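PDB 4IC4: oxysterol-binding protein homolog 3 from Saccharomyces cerevisiae, which carries lipids in a hydrophobic pocket between membranes through the cytosol, in phosphoinositide-coupled directional transport, and helps maintain intracellular sterol distribution. Local coordinates for residues E80-L84 against I282-G286; I311-P317 against R385-W390. All blocks are in the same frame, centred on the assembly; numbering follows the deposited sequence.

Contact 1 (E80-L84 against I282-G286)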
ATOM      1  N   GLU A  80      -6.572   1.944   4.572  1.00  8.82           N
ATOM      2  CA  GLU A  80      -7.997   1.990   4.260  1.00  9.56           C
ATOM      3  C   GLU A  80      -8.844   1.833   5.524  1.00  9.42           C
ATOM      4  O   GLU A  80      -9.884   2.475   5.662  1.00 11.51           O
ATOM      5  CB  GLU A  80      -8.371   0.880   3.266  1.00  9.22           C
ATOM      6  CG  GLU A  80      -9.861   0.847   2.932  1.00  9.42           C
ATOM      7  CD  GLU A  80     -10.257  -0.298   2.009  1.00  7.14           C
ATOM      8  OE1 GLU A  80      -9.375  -1.055   1.544  1.00  9.63           O
ATOM      9  OE2 GLU A  80     -11.470  -0.435   1.749  1.00  9.87           O
ATOM     10  N   TYR A  81      -8.395   0.974   6.439  1.00  9.09           N
ATOM     11  CA  TYR A  81      -9.139   0.722   7.672  1.00  8.12           C
ATOM     12  C   TYR A  81      -8.445   1.305   8.902  1.00  9.44           C
ATOM     13  O   TYR A  81      -8.411   0.693   9.979  1.00  9.47           O
ATOM     14  CB  TYR A  81      -9.358  -0.787   7.838  1.00  8.67           C
ATOM     15  CG  TYR A  81     -10.104  -1.414   6.678  1.00  6.81           C
ATOM     16  CD1 TYR A  81     -11.496  -1.340   6.584  1.00  7.87           C
ATOM     17  CD2 TYR A  81      -9.411  -2.053   5.649  1.00  8.83           C
ATOM     18  CE1 TYR A  81     -12.181  -1.890   5.487  1.00  8.81           C
ATOM     19  CE2 TYR A  81     -10.085  -2.603   4.554  1.00  8.60           C
ATOM     20  CZ  TYR A  81     -11.464  -2.518   4.478  1.00  7.91           C
ATOM     21  OH  TYR A  81     -12.114  -3.062   3.393  1.00 10.14           O
ATOM     22  N   ALA A  82      -7.904   2.505   8.724  1.00  9.69           N
ATOM     23  CA  ALA A  82      -7.223   3.229   9.787  1.00  9.45           C
ATOM     24  C   ALA A  82      -8.056   3.368  11.067  1.00  9.89           C
ATOM     25  O   ALA A  82      -7.493   3.439  12.161  1.00  9.47           O
ATOM     26  CB  ALA A  82      -6.814   4.613   9.288  1.00 10.90           C
ATOM     27  N   PRO A  83      -9.400   3.437  10.953  1.00  9.69           N
ATOM     28  CA  PRO A  83     -10.194   3.564  12.182  1.00 10.46           C
ATOM     29  C   PRO A  83      -9.936   2.430  13.179  1.00 11.29           C
ATOM     30  O   PRO A  83     -10.217   2.567  14.369  1.00 11.22           O
ATOM     31  CB  PRO A  83     -11.628   3.586  11.665  1.00 10.86           C
ATOM     32  CG  PRO A  83     -11.479   4.327  10.368  1.00 11.72           C
ATOM     33  CD  PRO A  83     -10.237   3.701   9.765  1.00 11.02           C
ATOM     34  N   LEU A  84      -9.410   1.308  12.695  1.00  9.84           N
ATOM     35  CA  LEU A  84      -9.091   0.190  13.581  1.00  9.95           C
ATOM     36  C   LEU A  84      -7.997   0.611  14.557  1.00 11.10           C
ATOM     37  O   LEU A  84      -7.983   0.186  15.716  1.00 10.81           O
ATOM     38  CB  LEU A  84      -8.604  -1.016  12.773  1.00 10.76           C
ATOM     39  CG  LEU A  84      -9.664  -1.820  12.016  1.00 10.26           C
ATOM     40  CD1 LEU A  84      -8.987  -2.819  11.099  1.00 11.80           C
ATOM     41  CD2 LEU A  84     -10.572  -2.539  13.007  1.00 12.81           C
ATOM     42  N   ILE A 282     -14.715  -7.851  14.672  1.00 16.54           N
ATOM     43  CA  ILE A 282     -13.659  -6.871  14.899  1.00 15.15           C
ATOM     44  C   ILE A 282     -13.444  -5.996  13.668  1.00 13.41           C
ATOM     45  O   ILE A 282     -13.162  -4.805  13.781  1.00 14.79           O
ATOM     46  CB  ILE A 282     -12.316  -7.574  15.223  1.00 15.48           C
ATOM     47  CG1 ILE A 282     -12.474  -8.476  16.450  1.00 18.32           C
ATOM     48  CG2 ILE A 282     -11.221  -6.538  15.438  1.00 16.44           C
ATOM     49  CD1 ILE A 282     -12.824  -7.743  17.721  1.00 19.09           C
ATOM     50  N   TRP A 283     -13.591  -6.599  12.494  1.00 11.96           N
ATOM     51  CA  TRP A 283     -13.377  -5.899  11.230  1.00 11.59           C
ATOM     52  C   TRP A 283     -14.167  -6.558  10.107  1.00 11.77           C
ATOM     53  O   TRP A 283     -14.386  -7.770  10.117  1.00 11.83           O
ATOM     54  CB  TRP A 283     -11.880  -5.928  10.884  1.00 11.48           C
ATOM     55  CG  TRP A 283     -11.557  -5.629   9.440  1.00 10.36           C
ATOM     56  CD1 TRP A 283     -11.474  -4.398   8.852  1.00 10.82           C
ATOM     57  CD2 TRP A 283     -11.299  -6.586   8.402  1.00 10.43           C
ATOM     58  NE1 TRP A 283     -11.182  -4.529   7.517  1.00  9.36           N
ATOM     59  CE2 TRP A 283     -11.070  -5.860   7.211  1.00 10.60           C
ATOM     60  CE3 TRP A 283     -11.240  -7.986   8.362  1.00 11.55           C
ATOM     61  CZ2 TRP A 283     -10.785  -6.486   5.993  1.00 11.64           C
ATOM     62  CZ3 TRP A 283     -10.958  -8.611   7.152  1.00 11.10           C
ATOM     63  CH2 TRP A 283     -10.734  -7.860   5.982  1.00 11.62           C
ATOM     64  N   GLU A 284     -14.580  -5.747   9.137  1.00 11.79           N
ATOM     65  CA  GLU A 284     -15.324  -6.218   7.975  1.00 13.59           C
ATOM     66  C   GLU A 284     -14.892  -5.376   6.780  1.00 11.88           C
ATOM     67  O   GLU A 284     -14.577  -4.198   6.935  1.00 11.75           O
ATOM     68  CB  GLU A 284     -16.832  -6.048   8.188  1.00 15.76           C
ATOM     69  CG  GLU A 284     -17.405  -6.812   9.363  1.00 22.34           C
ATOM     70  CD  GLU A 284     -18.852  -6.447   9.625  1.00 23.25           C
ATOM     71  OE1 GLU A 284     -19.114  -5.265   9.933  1.00 25.49           O
ATOM     72  OE2 GLU A 284     -19.725  -7.336   9.523  1.00 27.88           O
ATOM     73  N   VAL A 285     -14.877  -5.975   5.596  1.00 12.64           N
ATOM     74  CA  VAL A 285     -14.483  -5.240   4.401  1.00 12.75           C
ATOM     75  C   VAL A 285     -15.500  -4.157   4.068  1.00 12.92           C
ATOM     76  O   VAL A 285     -16.662  -4.224   4.481  1.00 13.63           O
ATOM     77  CB  VAL A 285     -14.339  -6.169   3.168  1.00 13.69           C
ATOM     78  CG1 VAL A 285     -13.251  -7.206   3.419  1.00 12.68           C
ATOM     79  CG2 VAL A 285     -15.666  -6.847   2.857  1.00 12.44           C
ATOM     80  N   GLY A 286     -15.043  -3.151   3.333  1.00 11.40           N
ATOM     81  CA  GLY A 286     -15.914  -2.070   2.923  1.00 11.31           C
ATOM     82  C   GLY A 286     -16.486  -2.390   1.556  1.00 11.10           C
ATOM     83  O   GLY A 286     -16.711  -3.554   1.220  1.00 12.20           O
TER

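Contact 2 (I311-P317 against R385-W390)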
ATOM      1  N   ILE A 311      -9.380  19.495  -1.303  1.00 11.30           N
ATOM      2  CA  ILE A 311      -8.332  19.335  -0.305  1.00 10.68           C
ATOM      3  C   ILE A 311      -6.963  19.520  -0.947  1.00 10.40           C
ATOM      4  O   ILE A 311      -6.089  20.186  -0.395  1.00 10.63           O
ATOM      5  CB  ILE A 311      -8.379  17.932   0.341  1.00 11.84           C
ATOM      6  CG1 ILE A 311      -9.654  17.782   1.169  1.00 14.95           C
ATOM      7  CG2 ILE A 311      -7.140  17.716   1.211  1.00 13.63           C
ATOM      8  CD1 ILE A 311      -9.822  16.413   1.776  1.00 19.24           C
ATOM      9  N   GLU A 312      -6.797  18.946  -2.134  1.00  9.49           N
ATOM     10  CA  GLU A 312      -5.528  19.004  -2.849  1.00 10.17           C
ATOM     11  C   GLU A 312      -5.361  20.147  -3.844  1.00  9.49           C
ATOM     12  O   GLU A 312      -4.236  20.580  -4.103  1.00 11.69           O
ATOM     13  CB  GLU A 312      -5.289  17.690  -3.606  1.00 11.31           C
ATOM     14  CG  GLU A 312      -5.191  16.430  -2.751  1.00 10.84           C
ATOM     15  CD  GLU A 312      -6.544  15.862  -2.351  1.00 12.96           C
ATOM     16  OE1 GLU A 312      -7.567  16.223  -2.976  1.00 12.52           O
ATOM     17  OE2 GLU A 312      -6.586  15.037  -1.416  1.00 13.09           O
ATOM     18  N   LYS A 313      -6.468  20.627  -4.406  1.00 11.91           N
ATOM     19  CA  LYS A 313      -6.415  21.675  -5.422  1.00 12.32           C
ATOM     20  C   LYS A 313      -5.557  22.879  -5.063  1.00 11.05           C
ATOM     21  O   LYS A 313      -5.860  23.613  -4.119  1.00 12.53           O
ATOM     22  CB  LYS A 313      -7.829  22.155  -5.787  1.00 13.82           C
ATOM     23  CG  LYS A 313      -7.843  23.200  -6.906  1.00 15.37           C
ATOM     24  CD  LYS A 313      -9.242  23.742  -7.174  1.00 16.83           C
ATOM     25  CE  LYS A 313      -9.216  24.839  -8.231  1.00 16.86           C
ATOM     26  NZ  LYS A 313     -10.562  25.456  -8.426  1.00 19.50           N
ATOM     27  N   GLY A 314      -4.485  23.056  -5.831  1.00 11.05           N
ATOM     28  CA  GLY A 314      -3.574  24.171  -5.640  1.00 11.71           C
ATOM     29  C   GLY A 314      -2.629  24.058  -4.462  1.00 11.77           C
ATOM     30  O   GLY A 314      -1.853  24.975  -4.201  1.00 12.85           O
ATOM     31  N   ASN A 315      -2.673  22.925  -3.765  1.00 10.79           N
ATOM     32  CA  ASN A 315      -1.840  22.708  -2.581  1.00 10.43           C
ATOM     33  C   ASN A 315      -0.736  21.674  -2.758  1.00 11.09           C
ATOM     34  O   ASN A 315       0.116  21.523  -1.885  1.00 12.08           O
ATOM     35  CB  ASN A 315      -2.717  22.252  -1.413  1.00 13.32           C
ATOM     36  CG  ASN A 315      -3.793  23.255  -1.059  1.00 15.01           C
ATOM     37  OD1 ASN A 315      -4.911  22.884  -0.695  1.00 16.36           O
ATOM     38  ND2 ASN A 315      -3.459  24.532  -1.153  1.00 16.02           N
ATOM     39  N   LEU A 316      -0.753  20.959  -3.872  1.00  9.69           N
ATOM     40  CA  LEU A 316       0.240  19.916  -4.095  1.00  9.61           C
ATOM     41  C   LEU A 316       1.577  20.371  -4.650  1.00  9.52           C
ATOM     42  O   LEU A 316       1.662  21.366  -5.368  1.00 11.20           O
ATOM     43  CB  LEU A 316      -0.317  18.865  -5.058  1.00  9.94           C
ATOM     44  CG  LEU A 316      -1.615  18.139  -4.709  1.00  9.46           C
ATOM     45  CD1 LEU A 316      -2.043  17.299  -5.907  1.00  9.35           C
ATOM     46  CD2 LEU A 316      -1.411  17.269  -3.468  1.00 11.70           C
ATOM     47  N   PRO A 317       2.652  19.653  -4.296  1.00  9.27           N
ATOM     48  CA  PRO A 317       3.985  19.980  -4.799  1.00  9.25           C
ATOM     49  C   PRO A 317       3.965  19.414  -6.224  1.00  9.32           C
ATOM     50  O   PRO A 317       3.080  18.634  -6.570  1.00  8.85           O
ATOM     51  CB  PRO A 317       4.902  19.188  -3.875  1.00 10.33           C
ATOM     52  CG  PRO A 317       4.082  17.969  -3.579  1.00  8.72           C
ATOM     53  CD  PRO A 317       2.713  18.560  -3.311  1.00  9.58           C
ATOM     54  N   ARG A 385       3.595  22.858   2.878  1.00 11.28           N
ATOM     55  CA  ARG A 385       2.257  22.845   2.301  1.00 11.47           C
ATOM     56  C   ARG A 385       1.401  24.029   2.747  1.00 13.14           C
ATOM     57  O   ARG A 385       0.625  24.576   1.964  1.00 14.60           O
ATOM     58  CB  ARG A 385       1.559  21.535   2.670  1.00 10.29           C
ATOM     59  CG  ARG A 385       0.324  21.211   1.843  1.00  8.99           C
ATOM     60  CD  ARG A 385      -0.295  19.912   2.332  1.00  9.64           C
ATOM     61  NE  ARG A 385      -1.357  19.397   1.472  1.00  9.39           N
ATOM     62  CZ  ARG A 385      -2.584  19.898   1.384  1.00  9.49           C
ATOM     63  NH1 ARG A 385      -2.937  20.956   2.106  1.00 11.15           N
ATOM     64  NH2 ARG A 385      -3.471  19.321   0.581  1.00 10.07           N
ATOM     65  N   LYS A 386       1.560  24.423   4.002  1.00 13.51           N
ATOM     66  CA  LYS A 386       0.794  25.527   4.568  1.00 16.86           C
ATOM     67  C   LYS A 386       1.024  26.840   3.821  1.00 17.86           C
ATOM     68  O   LYS A 386       0.145  27.703   3.783  1.00 18.56           O
ATOM     69  CB  LYS A 386       1.167  25.690   6.042  1.00 17.54           C
ATOM     70  CG  LYS A 386       0.094  26.312   6.913  1.00 25.06           C
ATOM     71  CD  LYS A 386       0.420  26.091   8.385  1.00 25.90           C
ATOM     72  CE  LYS A 386       0.609  24.604   8.689  1.00 27.42           C
ATOM     73  NZ  LYS A 386       0.958  24.342  10.116  1.00 30.53           N
ATOM     74  N   LYS A 387       2.199  26.987   3.213  1.00 18.15           N
ATOM     75  CA  LYS A 387       2.524  28.211   2.491  1.00 19.23           C
ATOM     76  C   LYS A 387       2.915  28.001   1.030  1.00 19.02           C
ATOM     77  O   LYS A 387       3.532  28.877   0.423  1.00 19.23           O
ATOM     78  CB  LYS A 387       3.658  28.945   3.212  1.00 22.64           C
ATOM     79  CG  LYS A 387       3.345  29.314   4.657  1.00 26.95           C
ATOM     80  CD  LYS A 387       4.528  30.003   5.327  1.00 30.08           C
ATOM     81  CE  LYS A 387       5.742  29.088   5.402  1.00 31.34           C
ATOM     82  NZ  LYS A 387       6.918  29.779   6.003  1.00 34.68           N
ATOM     83  N   HIS A 388       2.549  26.854   0.463  1.00 17.02           N
ATOM     84  CA  HIS A 388       2.883  26.537  -0.927  1.00 16.53           C
ATOM     85  C   HIS A 388       4.384  26.736  -1.164  1.00 16.22           C
ATOM     86  O   HIS A 388       4.793  27.217  -2.220  1.00 15.71           O
ATOM     87  CB  HIS A 388       2.106  27.442  -1.896  1.00 18.06           C
ATOM     88  CG  HIS A 388       0.627  27.475  -1.655  1.00 20.15           C
ATOM     89  ND1 HIS A 388      -0.174  26.359  -1.771  1.00 19.99           N
ATOM     90  CD2 HIS A 388      -0.199  28.499  -1.332  1.00 22.13           C
ATOM     91  CE1 HIS A 388      -1.430  26.694  -1.531  1.00 21.30           C
ATOM     92  NE2 HIS A 388      -1.473  27.987  -1.264  1.00 23.52           N
ATOM     93  N   ASP A 389       5.199  26.366  -0.178  1.00 13.87           N
ATOM     94  CA  ASP A 389       6.650  26.524  -0.271  1.00 14.00           C
ATOM     95  C   ASP A 389       7.298  25.390  -1.060  1.00 13.51           C
ATOM     96  O   ASP A 389       7.906  24.480  -0.485  1.00 13.06           O
ATOM     97  CB  ASP A 389       7.242  26.614   1.143  1.00 14.63           C
ATOM     98  CG  ASP A 389       8.750  26.793   1.144  1.00 16.37           C
ATOM     99  OD1 ASP A 389       9.288  27.364   0.173  1.00 16.49           O
ATOM    100  OD2 ASP A 389       9.394  26.379   2.132  1.00 18.62           O
ATOM    101  N   TRP A 390       7.168  25.462  -2.384  1.00 13.21           N
ATOM    102  CA  TRP A 390       7.715  24.437  -3.273  1.00 12.53           C
ATOM    103  C   TRP A 390       8.654  24.985  -4.350  1.00 14.66           C
ATOM    104  O   TRP A 390       8.939  24.291  -5.322  1.00 14.50           O
ATOM    105  CB  TRP A 390       6.584  23.696  -3.992  1.00 12.97           C
ATOM    106  CG  TRP A 390       5.387  23.331  -3.164  1.00 11.20           C
ATOM    107  CD1 TRP A 390       4.110  23.788  -3.334  1.00 11.11           C
ATOM    108  CD2 TRP A 390       5.323  22.354  -2.113  1.00  9.78           C
ATOM    109  NE1 TRP A 390       3.256  23.153  -2.469  1.00 11.09           N
ATOM    110  CE2 TRP A 390       3.971  22.267  -1.707  1.00 10.04           C
ATOM    111  CE3 TRP A 390       6.273  21.540  -1.480  1.00  8.69           C
ATOM    112  CZ2 TRP A 390       3.544  21.396  -0.695  1.00  9.05           C
ATOM    113  CZ3 TRP A 390       5.850  20.672  -0.473  1.00  8.98           C
ATOM    114  CH2 TRP A 390       4.492  20.608  -0.091  1.00  8.53           C
TER
HETATM  115  O   HOH W   1      -5.898  21.368   2.291  1.00 19.20           O
HETATM  116  O   HOH W   2       0.860  24.082  -4.244  1.00 21.74           O
HETATM  117  O   HOH W   3       0.707  23.992  -0.726  1.00 12.32           O

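Contact 1 (E80-L84 against I282-G286)
Tyr81 and Trp283 form a T-shaped aromatic pair: the pyrrole edge of the indole points at the phenol face, with planes at 90° and centroids of the tyrosine ring and the five-membered ring 4.4 Å apart. Trp283 NE1 stands over the middle of the phenol ring, 3.3 Å from Tyr81 CD1, while Glu80 CG lies against the opposite face. At the far end the hydroxyl accepts a hydrogen bond from Gly286 N (2.9 Å to Tyr81 OH, N-H...O angle 154°), the donor lying near the ring plane. These contacts restrain the ring, and an alanine in place of Tyr81 would probably leave the indole edge without its aromatic face and the Gly286 amide without this acceptor. Leu84 CD1 packs 3.7 Å from Trp283 CD1, and its other methyl, CD2, lies against Ile282 O. With CG anti to the backbone N (chi1 162°), the Trp283 indole reaches across to Tyr81 and Leu84. Ile282 and Trp283 pair with the single residue Leu273 of strand 272-275, a classic beta bulge. Within the lipid-binding OSBP-related beta barrel, the turn leading into helix 83-88, and Leu84 within it, thus meet strand 281-284 and the following loop, while Ser104 of helix 94-104 touches both aromatics.

Contact 2 (I311-P317 against R385-W390)
Arg385 reaches from the last turn of helix 381-386 to the 311-317 loop, just before a Schellman motif ends that helix with His388, at positive phi, as its C-prime residue. Its chain runs extended from CB, with CG anti to the backbone N (chi1 -164°), which carries the head group along the loop. CG passes 3.7 Å from Asn315 O. NE turns outside the contact, to a salt bridge with Glu129 of strand 127-132. Asn315 CB rests over one face of the guanidinium, 3.7 Å from Arg385 CZ and offset toward the rim. At the tip, Arg385 NH2 donates to Ile311 O at 2.9 Å with an N-H...O angle of 156°. The acceptor lies near the guanidinium plane, but the donor stands 44° out of the carbonyl plane and so is not on a lone pair. Water 1 links Arg385 NH1 to the same Ile311 O, giving that carbonyl two donors; with the Glu129 salt bridge at NE, these bonds restrain the turn of the head group.

At the other end, Pro317 CB sits over the Trp390 six-membered ring in a CH-pi contact, 3.6 Å from its centroid and almost along the ring normal. Between these anchors waters link the loop to 385-390. Water 2 donates to Gly314 O and Leu316 O and accepts a weak bond from Trp390 NE1. The contact thus ties the loop to the helix end and the chain following it, away from the residues that bind the phosphoinositide, while Tyr381 of the same helix touches both Pro317 and Trp390. Water 3 bridges the two backbones, donating to Asn315 O and Arg385 O; it also accepts from Trp390 NE1 at 3.2 Å and lies 2.7 Å from His388 ND1.

In the fold
Contact 1 closes along the chain before contact 2 opens, and the two do not touch and share no helix or strand: their centres are 29 Å apart, their nearest atoms about 14 Å. Contact 1 lies 15 Å from the chain centre, where the turn into a helix meets a barrel strand; contact 2, at 23 Å, joins a loop to a helix end. Both are partly buried, with two buried residues each; contact 1 has one exposed residue of seven, contact 2 two of nine. Each has one direct hydrogen bond, which contact 1 surrounds with aromatic and aliphatic packing, and contact 2, burying more surface (375 against 257 Å²), with a guanidinium, three bridging waters and a CH-pi contact.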